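Local coordinates for protein type I modular polyketide synthase (Streptomyces albus subsp. albus, PDB 6IYR) that probably loads a malonyl-type extender unit from coenzyme A onto the acyl carrier protein, as the acyltransferase of module 8 in salinomycin polyketide synthesis, at residues 87-92 and 119-124; 127-132 and 389-394; 259-264 and 309-314; 273-278 and 300-305; 326-331 and 372-377. All blocks are in the same frame, centred on the assembly; numbering follows the deposited sequence.

Contact 1. Residues 87-92 and 119-124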
# COMPACT_ATOMS: atom_id res chain seq x y z
N GLU A 87 -9.81 -9.53 22.55
CA GLU A 87 -8.80 -10.13 21.69
C GLU A 87 -9.23 -10.93 20.45
O GLU A 87 -8.57 -10.86 19.43
CB GLU A 87 -7.86 -11.00 22.51
CG GLU A 87 -7.03 -10.20 23.50
CD GLU A 87 -5.72 -10.86 23.87
OE1 GLU A 87 -5.59 -12.09 23.65
OE2 GLU A 87 -4.83 -10.14 24.37
N SER A 88 -10.28 -11.72 20.54
CA SER A 88 -10.71 -12.49 19.39
C SER A 88 -11.91 -11.79 18.73
O SER A 88 -12.80 -11.27 19.42
CB SER A 88 -10.99 -13.92 19.85
OG SER A 88 -11.97 -14.50 19.03
N ARG A 89 -11.79 -11.48 17.43
CA ARG A 89 -12.67 -10.47 16.81
C ARG A 89 -13.28 -10.90 15.48
O ARG A 89 -12.73 -11.75 14.77
CB ARG A 89 -11.95 -9.14 16.61
CG ARG A 89 -11.53 -8.43 17.88
CD ARG A 89 -10.65 -7.23 17.55
NE ARG A 89 -10.36 -6.47 18.74
CZ ARG A 89 -9.88 -5.23 18.76
NH1 ARG A 89 -9.66 -4.64 19.91
NH2 ARG A 89 -9.63 -4.59 17.64
N GLY A 90 -14.42 -10.28 15.15
CA GLY A 90 -15.15 -10.64 13.94
C GLY A 90 -15.93 -9.44 13.45
O GLY A 90 -16.31 -8.57 14.23
N VAL A 91 -16.07 -9.34 12.13
CA VAL A 91 -16.86 -8.27 11.54
C VAL A 91 -17.71 -8.89 10.45
O VAL A 91 -17.22 -9.74 9.69
CB VAL A 91 -15.99 -7.18 10.91
CG1 VAL A 91 -16.86 -6.05 10.41
CG2 VAL A 91 -14.96 -6.65 11.89
N VAL A 92 -18.97 -8.49 10.36
CA VAL A 92 -19.75 -8.83 9.17
C VAL A 92 -20.20 -7.60 8.49
O VAL A 92 -20.41 -6.58 9.13
CB VAL A 92 -20.97 -9.72 9.49
CG1 VAL A 92 -20.51 -11.02 10.14
CG2 VAL A 92 -21.93 -8.99 10.40
N GLY A 119 -10.46 -12.57 13.04
CA GLY A 119 -9.05 -12.68 13.39
C GLY A 119 -8.86 -12.32 14.84
O GLY A 119 -9.79 -11.84 15.49
N GLY A 120 -7.62 -12.46 15.31
CA GLY A 120 -7.25 -12.09 16.67
C GLY A 120 -6.22 -10.98 16.73
O GLY A 120 -5.40 -10.85 15.83
N THR A 121 -6.25 -10.18 17.80
CA THR A 121 -5.41 -8.98 17.85
C THR A 121 -3.93 -9.36 17.97
O THR A 121 -3.59 -10.48 18.38
CB THR A 121 -5.77 -8.10 19.04
OG1 THR A 121 -5.63 -8.87 20.22
CG2 THR A 121 -7.18 -7.57 18.92
N VAL A 122 -3.07 -8.45 17.53
CA VAL A 122 -1.63 -8.71 17.46
C VAL A 122 -0.89 -7.61 18.22
O VAL A 122 -1.22 -6.44 18.09
CB VAL A 122 -1.17 -8.72 15.99
CG1 VAL A 122 0.33 -8.61 15.90
CG2 VAL A 122 -1.68 -9.98 15.31
N LYS A 123 0.04 -8.01 19.09
CA LYS A 123 0.86 -7.06 19.84
C LYS A 123 1.55 -6.07 18.88
O LYS A 123 2.14 -6.47 17.87
CB LYS A 123 1.90 -7.82 20.67
CG LYS A 123 3.21 -7.09 20.93
CD LYS A 123 3.48 -6.90 22.42
CE LYS A 123 3.02 -5.51 22.87
NZ LYS A 123 2.91 -5.40 24.35
N GLY A 124 1.38 -4.79 19.15
CA GLY A 124 2.01 -3.75 18.38
C GLY A 124 1.27 -3.39 17.11
O GLY A 124 1.72 -2.54 16.36

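Contact 2. Residues 127-132 and 389-394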
# COMPACT_ATOMS: atom_id res chain seq x y z
N ARG A 127 0.65 0.21 16.55
CA ARG A 127 1.73 1.00 15.98
C ARG A 127 1.87 0.69 14.51
O ARG A 127 2.84 0.08 14.07
CB ARG A 127 2.99 0.75 16.76
CG ARG A 127 2.79 1.19 18.19
CD ARG A 127 4.10 1.55 18.81
NE ARG A 127 4.81 0.33 19.11
CZ ARG A 127 6.06 0.08 18.78
NH1 ARG A 127 6.59 -1.07 19.14
NH2 ARG A 127 6.80 1.01 18.19
N THR A 128 0.91 1.15 13.75
CA THR A 128 0.74 0.59 12.44
C THR A 128 1.64 1.26 11.39
O THR A 128 1.77 2.49 11.34
CB THR A 128 -0.75 0.37 12.08
OG1 THR A 128 -1.02 0.64 10.69
CG2 THR A 128 -1.64 1.13 12.97
N VAL A 129 2.31 0.43 10.60
CA VAL A 129 3.19 0.91 9.56
C VAL A 129 2.46 1.05 8.24
O VAL A 129 1.78 0.11 7.78
CB VAL A 129 4.35 -0.07 9.36
CG1 VAL A 129 5.22 0.42 8.23
CG2 VAL A 129 5.13 -0.21 10.64
N PHE A 130 2.51 2.24 7.65
CA PHE A 130 2.00 2.41 6.27
C PHE A 130 3.10 2.11 5.21
O PHE A 130 4.19 2.71 5.23
CB PHE A 130 1.44 3.82 6.03
CG PHE A 130 0.11 4.11 6.71
CD1 PHE A 130 -0.45 3.23 7.64
CD2 PHE A 130 -0.48 5.36 6.55
CE1 PHE A 130 -1.63 3.56 8.29
CE2 PHE A 130 -1.65 5.71 7.24
CZ PHE A 130 -2.21 4.80 8.11
N VAL A 131 2.75 1.27 4.23
CA VAL A 131 3.66 0.86 3.15
C VAL A 131 3.24 1.45 1.81
O VAL A 131 2.07 1.39 1.43
CB VAL A 131 3.70 -0.66 3.03
CG1 VAL A 131 4.61 -1.07 1.87
CG2 VAL A 131 4.20 -1.27 4.32
N PHE A 132 4.17 2.11 1.11
CA PHE A 132 3.85 2.76 -0.13
C PHE A 132 4.69 2.13 -1.25
O PHE A 132 5.90 2.35 -1.32
CB PHE A 132 4.15 4.26 -0.04
CG PHE A 132 3.29 4.99 0.95
CD1 PHE A 132 3.61 5.00 2.31
CD2 PHE A 132 2.10 5.59 0.54
CE1 PHE A 132 2.81 5.67 3.22
CE2 PHE A 132 1.33 6.33 1.44
CZ PHE A 132 1.69 6.37 2.78
N ARG A 389 11.57 -3.44 16.26
CA ARG A 389 11.00 -2.44 17.11
C ARG A 389 9.56 -2.72 17.54
O ARG A 389 8.94 -1.90 18.21
CB ARG A 389 11.14 -1.07 16.45
CG ARG A 389 12.62 -0.69 16.30
CD ARG A 389 12.81 0.42 15.31
NE ARG A 389 12.12 1.64 15.72
CZ ARG A 389 12.68 2.57 16.49
NH1 ARG A 389 13.91 2.40 16.91
NH2 ARG A 389 12.02 3.68 16.84
N GLY A 390 9.06 -3.93 17.28
CA GLY A 390 7.75 -4.33 17.81
C GLY A 390 6.52 -3.88 17.05
O GLY A 390 5.42 -4.00 17.54
N HIS A 391 6.68 -3.38 15.83
CA HIS A 391 5.51 -3.04 15.06
C HIS A 391 4.77 -4.31 14.65
O HIS A 391 5.40 -5.32 14.34
CB HIS A 391 5.89 -2.25 13.84
CG HIS A 391 6.38 -0.88 14.14
ND1 HIS A 391 5.56 0.23 14.09
CD2 HIS A 391 7.62 -0.42 14.48
CE1 HIS A 391 6.27 1.30 14.40
NE2 HIS A 391 7.51 0.93 14.68
N GLY A 392 3.44 -4.30 14.74
CA GLY A 392 2.67 -5.54 14.60
C GLY A 392 1.83 -5.59 13.35
O GLY A 392 1.29 -6.64 13.00
N ALA A 393 1.63 -4.43 12.72
CA ALA A 393 0.77 -4.37 11.55
C ALA A 393 1.33 -3.48 10.46
O ALA A 393 1.78 -2.37 10.72
CB ALA A 393 -0.63 -3.90 11.91
N PHE A 394 1.31 -4.01 9.24
CA PHE A 394 1.70 -3.30 8.05
C PHE A 394 0.55 -3.15 7.09
O PHE A 394 -0.04 -4.14 6.62
CB PHE A 394 2.83 -4.07 7.36
CG PHE A 394 4.08 -4.12 8.17
CD1 PHE A 394 4.20 -5.02 9.19
CD2 PHE A 394 5.14 -3.25 7.91
CE1 PHE A 394 5.34 -5.03 9.99
CE2 PHE A 394 6.31 -3.35 8.63
CZ PHE A 394 6.39 -4.19 9.70

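Contact 3. Residues 259-264 and 309-314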
# COMPACT_ATOMS: atom_id res chain seq x y z
N VAL A 259 13.68 -8.00 -13.60
CA VAL A 259 13.20 -9.33 -13.36
C VAL A 259 13.26 -9.65 -11.87
O VAL A 259 14.20 -9.28 -11.15
CB VAL A 259 13.93 -10.42 -14.20
CG1 VAL A 259 14.25 -9.95 -15.62
CG2 VAL A 259 15.16 -10.95 -13.52
N SER A 260 12.21 -10.33 -11.41
CA SER A 260 12.16 -10.82 -10.04
C SER A 260 12.89 -12.14 -9.98
O SER A 260 12.78 -12.98 -10.89
CB SER A 260 10.73 -11.04 -9.58
OG SER A 260 10.09 -11.92 -10.48
N VAL A 261 13.66 -12.31 -8.91
CA VAL A 261 14.43 -13.53 -8.69
C VAL A 261 14.18 -13.99 -7.29
O VAL A 261 14.37 -13.23 -6.32
CB VAL A 261 15.93 -13.27 -8.85
CG1 VAL A 261 16.67 -14.59 -8.80
CG2 VAL A 261 16.21 -12.56 -10.16
N ALA A 262 13.70 -15.22 -7.18
CA ALA A 262 13.34 -15.78 -5.89
C ALA A 262 14.59 -16.36 -5.28
O ALA A 262 14.72 -17.56 -5.21
CB ALA A 262 12.28 -16.88 -6.03
N GLU A 263 15.52 -15.51 -4.90
CA GLU A 263 16.78 -15.95 -4.36
C GLU A 263 17.15 -14.87 -3.36
O GLU A 263 16.80 -13.71 -3.55
CB GLU A 263 17.80 -16.02 -5.49
CG GLU A 263 19.13 -16.68 -5.14
CD GLU A 263 20.03 -16.98 -6.38
OE1 GLU A 263 20.59 -18.08 -6.46
OE2 GLU A 263 20.24 -16.08 -7.24
N ALA A 264 17.88 -15.23 -2.32
CA ALA A 264 18.41 -14.26 -1.37
C ALA A 264 19.36 -13.25 -2.00
O ALA A 264 20.21 -13.58 -2.83
CB ALA A 264 19.11 -14.98 -0.22
N ASP A 309 19.44 -23.17 -12.55
CA ASP A 309 19.71 -23.53 -11.16
C ASP A 309 18.47 -23.87 -10.37
O ASP A 309 18.51 -24.04 -9.17
CB ASP A 309 20.48 -22.42 -10.48
CG ASP A 309 21.87 -22.34 -10.96
OD1 ASP A 309 22.35 -23.38 -11.46
OD2 ASP A 309 22.48 -21.26 -10.91
N GLY A 310 17.35 -24.00 -11.05
CA GLY A 310 16.08 -24.19 -10.38
C GLY A 310 15.55 -22.95 -9.68
O GLY A 310 14.63 -23.06 -8.88
N VAL A 311 16.04 -21.77 -10.03
CA VAL A 311 15.61 -20.55 -9.35
C VAL A 311 14.57 -19.80 -10.17
O VAL A 311 14.78 -19.51 -11.33
CB VAL A 311 16.83 -19.67 -9.02
CG1 VAL A 311 16.37 -18.28 -8.57
CG2 VAL A 311 17.62 -20.33 -7.91
N ARG A 312 13.40 -19.58 -9.60
CA ARG A 312 12.32 -18.95 -10.33
C ARG A 312 12.63 -17.49 -10.60
O ARG A 312 12.92 -16.73 -9.69
CB ARG A 312 11.02 -19.06 -9.56
CG ARG A 312 9.79 -19.01 -10.47
CD ARG A 312 8.49 -18.98 -9.68
NE ARG A 312 7.94 -17.63 -9.67
CZ ARG A 312 6.87 -17.24 -10.36
NH1 ARG A 312 6.46 -15.98 -10.29
NH2 ARG A 312 6.19 -18.11 -11.11
N ALA A 313 12.65 -17.11 -11.87
CA ALA A 313 12.90 -15.74 -12.27
C ALA A 313 11.82 -15.35 -13.27
O ALA A 313 11.54 -16.12 -14.19
CB ALA A 313 14.27 -15.63 -12.92
N ARG A 314 11.28 -14.14 -13.13
CA ARG A 314 10.18 -13.68 -14.01
C ARG A 314 10.33 -12.23 -14.37
O ARG A 314 10.80 -11.40 -13.56
CB ARG A 314 8.80 -13.88 -13.37
CG ARG A 314 8.48 -15.34 -13.04
CD ARG A 314 8.11 -16.15 -14.30
NE ARG A 314 8.83 -17.43 -14.38
CZ ARG A 314 8.31 -18.62 -14.09
NH1 ARG A 314 9.06 -19.71 -14.15
NH2 ARG A 314 7.03 -18.74 -13.77

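Contact 4. Residues 273-278 and 300-305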
# COMPACT_ATOMS: atom_id res chain seq x y z
N SER A 273 27.04 -10.59 -10.63
CA SER A 273 28.35 -9.94 -10.61
C SER A 273 29.08 -10.04 -11.96
O SER A 273 29.67 -9.07 -12.46
CB SER A 273 29.22 -10.62 -9.54
OG SER A 273 30.45 -9.93 -9.49
N ALA A 274 28.93 -11.20 -12.57
CA ALA A 274 29.43 -11.53 -13.90
C ALA A 274 29.01 -10.55 -14.99
O ALA A 274 29.77 -10.29 -15.89
CB ALA A 274 28.98 -12.93 -14.27
N TRP A 275 27.83 -9.97 -14.90
CA TRP A 275 27.38 -9.08 -15.95
C TRP A 275 27.85 -7.67 -15.76
O TRP A 275 27.60 -6.82 -16.61
CB TRP A 275 25.84 -9.10 -16.00
CG TRP A 275 25.26 -10.30 -16.71
CD1 TRP A 275 24.95 -10.37 -18.02
CD2 TRP A 275 24.97 -11.59 -16.16
NE1 TRP A 275 24.48 -11.60 -18.33
CE2 TRP A 275 24.43 -12.36 -17.20
CE3 TRP A 275 25.01 -12.14 -14.88
CZ2 TRP A 275 23.95 -13.65 -17.01
CZ3 TRP A 275 24.52 -13.41 -14.68
CH2 TRP A 275 24.00 -14.15 -15.74
N GLY A 276 28.28 -7.32 -14.55
CA GLY A 276 28.80 -5.97 -14.34
C GLY A 276 27.72 -4.92 -14.42
O GLY A 276 26.55 -5.18 -14.08
N GLU A 277 28.04 -3.79 -15.03
CA GLU A 277 27.07 -2.71 -15.19
C GLU A 277 25.85 -3.00 -16.08
O GLU A 277 25.00 -2.13 -16.26
CB GLU A 277 27.69 -1.43 -15.71
CG GLU A 277 29.20 -1.41 -15.77
CD GLU A 277 29.80 -1.26 -14.42
OE1 GLU A 277 31.04 -1.19 -14.34
OE2 GLU A 277 29.01 -1.26 -13.44
N ARG A 278 25.79 -4.17 -16.67
CA ARG A 278 24.65 -4.54 -17.49
C ARG A 278 23.44 -4.97 -16.63
O ARG A 278 22.35 -5.09 -17.15
CB ARG A 278 25.02 -5.65 -18.47
CG ARG A 278 26.15 -5.30 -19.42
CD ARG A 278 26.39 -6.43 -20.40
NE ARG A 278 25.27 -6.57 -21.29
CZ ARG A 278 24.77 -7.72 -21.70
NH1 ARG A 278 23.73 -7.72 -22.51
NH2 ARG A 278 25.30 -8.86 -21.30
N ASP A 300 17.49 -11.41 -20.14
CA ASP A 300 17.18 -12.74 -20.72
C ASP A 300 18.18 -13.81 -20.24
O ASP A 300 17.81 -14.95 -19.98
CB ASP A 300 17.20 -12.70 -22.26
CG ASP A 300 16.02 -11.92 -22.86
OD1 ASP A 300 14.97 -11.83 -22.21
OD2 ASP A 300 16.18 -11.33 -23.94
N GLU A 301 19.47 -13.49 -20.28
CA GLU A 301 20.47 -14.49 -19.90
C GLU A 301 20.53 -14.72 -18.40
O GLU A 301 20.69 -15.85 -17.95
CB GLU A 301 21.85 -14.18 -20.46
CG GLU A 301 22.05 -12.72 -20.72
CD GLU A 301 23.18 -12.42 -21.69
OE1 GLU A 301 24.10 -11.71 -21.24
OE2 GLU A 301 23.06 -12.71 -22.90
N LEU A 302 20.14 -13.71 -17.63
CA LEU A 302 19.95 -13.92 -16.17
C LEU A 302 18.84 -14.93 -15.87
O LEU A 302 19.03 -15.89 -15.09
CB LEU A 302 19.64 -12.58 -15.47
CG LEU A 302 19.27 -12.77 -13.98
CD1 LEU A 302 20.50 -13.27 -13.26
CD2 LEU A 302 18.80 -11.46 -13.39
N MET A 303 17.70 -14.76 -16.54
CA MET A 303 16.60 -15.70 -16.33
C MET A 303 16.95 -17.14 -16.72
O MET A 303 16.66 -18.09 -15.99
CB MET A 303 15.37 -15.23 -17.10
CG MET A 303 14.68 -14.02 -16.48
SD MET A 303 13.32 -13.39 -17.47
CE MET A 303 12.29 -14.86 -17.58
N ALA A 304 17.62 -17.30 -17.84
CA ALA A 304 18.05 -18.63 -18.27
C ALA A 304 19.02 -19.25 -17.24
O ALA A 304 18.86 -20.39 -16.82
CB ALA A 304 18.73 -18.50 -19.64
N ALA A 305 19.95 -18.44 -16.75
CA ALA A 305 20.86 -18.91 -15.74
C ALA A 305 20.13 -19.33 -14.46
O ALA A 305 20.42 -20.39 -13.88
CB ALA A 305 21.91 -17.84 -15.45

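Contact 5. Residues 326-331 and 372-377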
# COMPACT_ATOMS: atom_id res chain seq x y z
N GLN A 326 21.94 2.80 -15.42
CA GLN A 326 21.36 3.58 -16.51
C GLN A 326 20.92 4.96 -16.02
O GLN A 326 20.79 5.90 -16.80
CB GLN A 326 20.19 2.86 -17.17
CG GLN A 326 20.61 1.71 -18.06
CD GLN A 326 19.49 1.15 -18.91
OE1 GLN A 326 18.57 1.88 -19.33
NE2 GLN A 326 19.57 -0.15 -19.19
N VAL A 327 20.56 5.03 -14.74
CA VAL A 327 20.00 6.25 -14.15
C VAL A 327 21.03 7.41 -14.17
O VAL A 327 20.66 8.59 -14.09
CB VAL A 327 19.56 5.92 -12.68
CG1 VAL A 327 19.18 7.15 -11.92
CG2 VAL A 327 18.37 4.96 -12.72
N GLU A 328 22.31 7.09 -14.31
CA GLU A 328 23.36 8.15 -14.33
C GLU A 328 23.11 9.10 -15.45
O GLU A 328 23.34 10.29 -15.33
CB GLU A 328 24.77 7.54 -14.47
CG GLU A 328 25.23 6.94 -13.14
CD GLU A 328 26.32 5.87 -13.24
OE1 GLU A 328 26.80 5.54 -14.35
OE2 GLU A 328 26.70 5.32 -12.17
N HIS A 329 22.50 8.60 -16.52
CA HIS A 329 22.21 9.42 -17.69
C HIS A 329 21.22 10.56 -17.39
O HIS A 329 21.21 11.56 -18.09
CB HIS A 329 21.68 8.46 -18.77
CG HIS A 329 21.03 9.13 -19.93
ND1 HIS A 329 21.75 9.79 -20.91
CD2 HIS A 329 19.77 8.99 -20.43
CE1 HIS A 329 20.93 10.16 -21.88
NE2 HIS A 329 19.73 9.68 -21.61
N ILE A 330 20.37 10.45 -16.38
CA ILE A 330 19.45 11.55 -16.10
C ILE A 330 19.76 12.24 -14.76
O ILE A 330 18.97 13.05 -14.23
CB ILE A 330 17.98 11.08 -16.09
CG1 ILE A 330 17.82 9.90 -15.09
CG2 ILE A 330 17.58 10.70 -17.49
CD1 ILE A 330 16.37 9.54 -14.75
N ARG A 331 20.90 11.92 -14.19
CA ARG A 331 21.25 12.51 -12.90
C ARG A 331 21.19 14.03 -12.91
O ARG A 331 20.61 14.65 -12.00
CB ARG A 331 22.63 12.06 -12.49
CG ARG A 331 23.10 12.67 -11.19
CD ARG A 331 24.60 12.46 -11.03
NE ARG A 331 24.89 12.17 -9.63
CZ ARG A 331 25.29 13.06 -8.72
NH1 ARG A 331 25.44 12.66 -7.45
NH2 ARG A 331 25.59 14.31 -9.06
N ASN A 372 17.58 7.80 -4.35
CA ASN A 372 16.45 6.87 -4.30
C ASN A 372 16.33 6.14 -5.64
O ASN A 372 16.26 4.92 -5.66
CB ASN A 372 15.17 7.65 -4.05
CG ASN A 372 13.93 6.80 -4.16
OD1 ASN A 372 13.40 6.58 -5.26
ND2 ASN A 372 13.39 6.39 -3.00
N LEU A 373 16.37 6.89 -6.73
CA LEU A 373 16.27 6.33 -8.09
C LEU A 373 17.47 5.48 -8.49
O LEU A 373 17.33 4.44 -9.14
CB LEU A 373 16.06 7.46 -9.10
CG LEU A 373 15.71 7.06 -10.54
CD1 LEU A 373 14.41 6.27 -10.60
CD2 LEU A 373 15.59 8.36 -11.32
N ARG A 374 18.64 5.87 -8.02
CA ARG A 374 19.88 5.25 -8.43
C ARG A 374 20.22 4.00 -7.67
O ARG A 374 20.83 3.07 -8.21
CB ARG A 374 21.03 6.27 -8.30
CG ARG A 374 22.41 5.66 -8.55
CD ARG A 374 22.58 5.25 -10.01
NE ARG A 374 23.91 4.67 -10.27
CZ ARG A 374 24.22 3.40 -10.07
NH1 ARG A 374 23.37 2.57 -9.48
NH2 ARG A 374 25.39 2.93 -10.47
N ASN A 375 19.80 3.91 -6.43
CA ASN A 375 20.29 2.85 -5.57
C ASN A 375 19.28 1.76 -5.24
O ASN A 375 18.10 1.97 -5.35
CB ASN A 375 20.82 3.48 -4.30
CG ASN A 375 22.14 4.18 -4.55
OD1 ASN A 375 23.17 3.53 -4.71
ND2 ASN A 375 22.05 5.42 -4.89
N THR A 376 19.79 0.67 -4.68
CA THR A 376 19.00 -0.48 -4.31
C THR A 376 17.92 -0.11 -3.27
O THR A 376 18.14 0.68 -2.38
CB THR A 376 19.90 -1.58 -3.71
OG1 THR A 376 20.91 -1.94 -4.65
CG2 THR A 376 19.15 -2.82 -3.35
N VAL A 377 16.73 -0.67 -3.43
CA VAL A 377 15.67 -0.42 -2.50
C VAL A 377 15.81 -1.49 -1.43
O VAL A 377 15.58 -2.65 -1.68
CB VAL A 377 14.30 -0.56 -3.17
CG1 VAL A 377 13.18 -0.44 -2.15
CG2 VAL A 377 14.14 0.44 -4.29

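Contact 1. Residues 87-92 and 119-124
Arg-89 and Thr-121 meet at about a right angle, the methyl of the threonine sitting over one face of the guanidinium near its rim. CG2 of Thr-121 comes within 3.4 Å of NE of Arg-89. The arginine chain is extended from CG to NE, which carries its flat end to the threonine methyl. A second crossing, again close to perpendicular, sets OG1 of Thr-121 against the start of the Glu-87 side chain, with CG of Glu-87 3.8 Å away; this is van der Waals contact, and the glutamate beyond it is exposed and poorly ordered. Threonine suits the place because its two branches serve different neighbours: with chi1 at 57°, OG1 turns to Glu-87 and CG2 to Arg-89.

The backbones pair as an antiparallel ladder. Arg-89 and Gly-119 are a hydrogen-bonded pair, N of Arg-89 to O of Gly-119 at 2.8 Å and N of Gly-119 to O of Arg-89 at 3.0 Å. Ser-88 and Gly-120 follow as a non-hydrogen-bonded pair, and N of Thr-121 closes the ladder on O of Glu-87 at 2.9 Å. Strand 116-120 is thus held as an outer strand of a three-stranded antiparallel sheet.

The polar end of Arg-89 looks to helix 431-443: NH2 bonds to O of Trp-442, whose ring also makes a cation-pi contact, while NE bonds to O of Leu-86. Backbone bonds therefore supply the polar grip between the two segments, and the threonine methyl gives the anchored guanidinium an apolar cover on one face.

Contact 2. Residues 127-132 and 389-394
Two side chains share a first torsion that sets CG beside the backbone N: chi1 is -62° in Arg-127 and -70° in His-391. From there the arginine bends at chi3, and its side chain crosses that of His-391 at about a right angle, though the guanidinium and ring planes are only 43° apart. NH2 of Arg-127 stands 3.6 Å above one ring face, toward the rim, while NH1 reaches O of Arg-389 at 2.7 Å, in both the guanidinium and the carbonyl plane. The same histidine returns a bond, ND1 to O of Arg-127 at 2.7 Å, so each residue holds the other's segment. Histidine fits here because its edge can donate while its face packs. Gly-390, whose positive phi ends helix 379-388 in a Schellman motif, lets the chain turn beside NH1.

Further along, N of Val-129 bonds to O of Ala-393 at 2.9 Å, and the side chains of Val-129 and Phe-394 run side by side. CG2 of Val-129 makes an off-centre CH-pi contact with the phenyl ring, and Val-131 meets the ring edge through CG2. Branched and aromatic groups suit this buried face, where helix 379-388 also packs. Parallel pairing of strands 129-132 and 393-396 is the central step of the four-stranded parallel sheet in the alpha/beta core of the acyltransferase fold.

Contact 3. Residues 259-264 and 309-314
Ser-260 and Arg-314 are a hydrogen-bonded pair in the antiparallel ladder that adds outer strand 313-316 to strand 257-261, part of the mixed sheet in the smaller, ferredoxin-like subdomain of acyltransferases. N of Ser-260 bonds to O of Arg-314 at 2.8 Å, and N of Arg-314 answers to O of Ser-260 at 2.9 Å. N of Ala-262 continues the ladder to O of Arg-312 at 3.0 Å. Between them Val-261 faces Ala-313 in a non-hydrogen-bonded pair; the small alanine and branched valine fit the side packed by Cys-306 of helix 296-308.

Val-261 and Val-311 cross obliquely, their CG1 methyls 3.7 Å apart, and the apolar strip ends where CG2 of Val-311 lies 4.0 Å from the carboxylate oxygen OE1 of Glu-263. That oxygen is engaged by Arg-271 in a salt bridge, and Asp-309 holds the same guanidinium through a second one. One arginine of helix 265-273 thereby ties the two segments together at this end of the ladder and probably eases the mutual repulsion of the two carboxylates. An inverse gamma turn centred on Ala-262 then leads segment 259-264 away from the ladder.

Serine suits the strand face it shares with Arg-314, since a short hydroxyl can fold back onto the ladder. With chi1 at 56°, OG of Ser-260 lies between its own backbone N and carbonyl carbon and gives O of Arg-314 a second donor, 3.2 Å away.

Contact 4. Residues 273-278 and 300-305
Trp-275 lies at the helix-to-strand turn that follows helix 265-273, and its indole reaches across to helix 296-308, joining the turn to a helix that packs on the mixed sheet of the ferredoxin-like subdomain. A type I beta turn from Ser-273 to Gly-276 presents the ring; positive phi at Gly-276, a conformation glycine takes easily, lets the chain reverse before strand 279-286.

The tryptophan has the most area buried by the contact, followed by Glu-301. Their side chains approach at a slant, with ring and carboxylate planes 46° apart. NE1 of Trp-275 donates to OE1 of Glu-301 at 2.9 Å; the oxygen lies almost in the indole plane and receives the bond on its anti lone pair, away from OE2. The rest of the ring turns to the helix: CH2 lies 4.3 Å from CB of Ala-305, which meets the ring at its edge, and CZ3 is 4.3 Å from CD1 of Leu-302. Tryptophan suits this position because one flat group offers an N-H to the acid and a broad apolar border to the helix. Alanine, short enough to admit that border, lies one helical turn after Glu-301.

Leu-302 continues inward and packs on Val-259, so the surface contact is backed by an apolar contact with the sheet. Ala-298, a turn earlier on the helix, also touches both Trp-275 and Arg-278.

Arg-278, with a smaller share, adds charge. Its guanidinium stands nearly perpendicular, 84°, to the carboxylate. With the indole N-H, it gives OE1 two donors, a setting expected to favour the charged acid. NH2 of Arg-278 completes this salt bridge 3.1 Å from OE1 of Glu-301, on the syn side and 32° out of the carboxylate plane.

Contact 5. Residues 326-331 and 372-377
Val-327 and Leu-373 form the apolar half of a contact between the 3-10 turn before helix 331-337 and the C-terminal end of helix 366-374. Neighbouring Asn-372 bonds through ND2 to O of Ser-220, the serine of a GxSxG sequence consistent with a nucleophile elbow, so this helix end lies near the probable active site. The two apolar side chains cross, CG1 of Val-327 lying 3.7 Å from CG of Leu-373, while CG2 of Val-327 lies near the backbone O of Leu-373. Ile-330 comes in at about a right angle to Leu-373, and its CD1 is 3.7 Å from CD2 of the leucine. With chi1 of Ile-330 at 55° and chi2 extended, the long branch is carried over to Leu-373 although the CB itself does not head there. Ile-330 also touches Ala-248 and Leu-373 touches Arg-245, both of helix 235-248. The side chain of Leu-373 comes, at its nearest, about 4 Å from a bound phosphate ion, probably from the crystallisation liquor.

The polar interaction lies on the outer side. Arg-374 bends at chi2, 68°, which turns its guanidinium to Glu-328. Arginine suits the border because its aliphatic stem packs on Val-327 while its end pairs with an exposed acid. The carboxylate and guanidinium planes are 58° apart, a skewed salt bridge. NE of Arg-374 makes a weak bond to OE2 of Glu-328; NH2 makes the shorter one, 3.2 Å from OE2, with the oxygen in the guanidinium plane but the nitrogen above the carboxylate plane.

How the contacts relate
Contacts 2 and 5 are largely buried, contacts 1 and 4 lie at the surface, and contact 3 is intermediate. Contacts 1 to 3 pair strands of three different sheets; contacts 4 and 5 instead join turns to helices and rely on side chains, each combining apolar packing with a salt bridge at its outer margin. Contacts 1 and 2 follow each other along the chain and touch, Gly-124 probably bonding to Gly-392. Contact 4 is nested within the chain loop closed by contact 3, and the two share apolar packing of Val-259 on Leu-302 and Met-303. Contacts 3, 4 and 5 all fall inside the long excursion closed by contact 2.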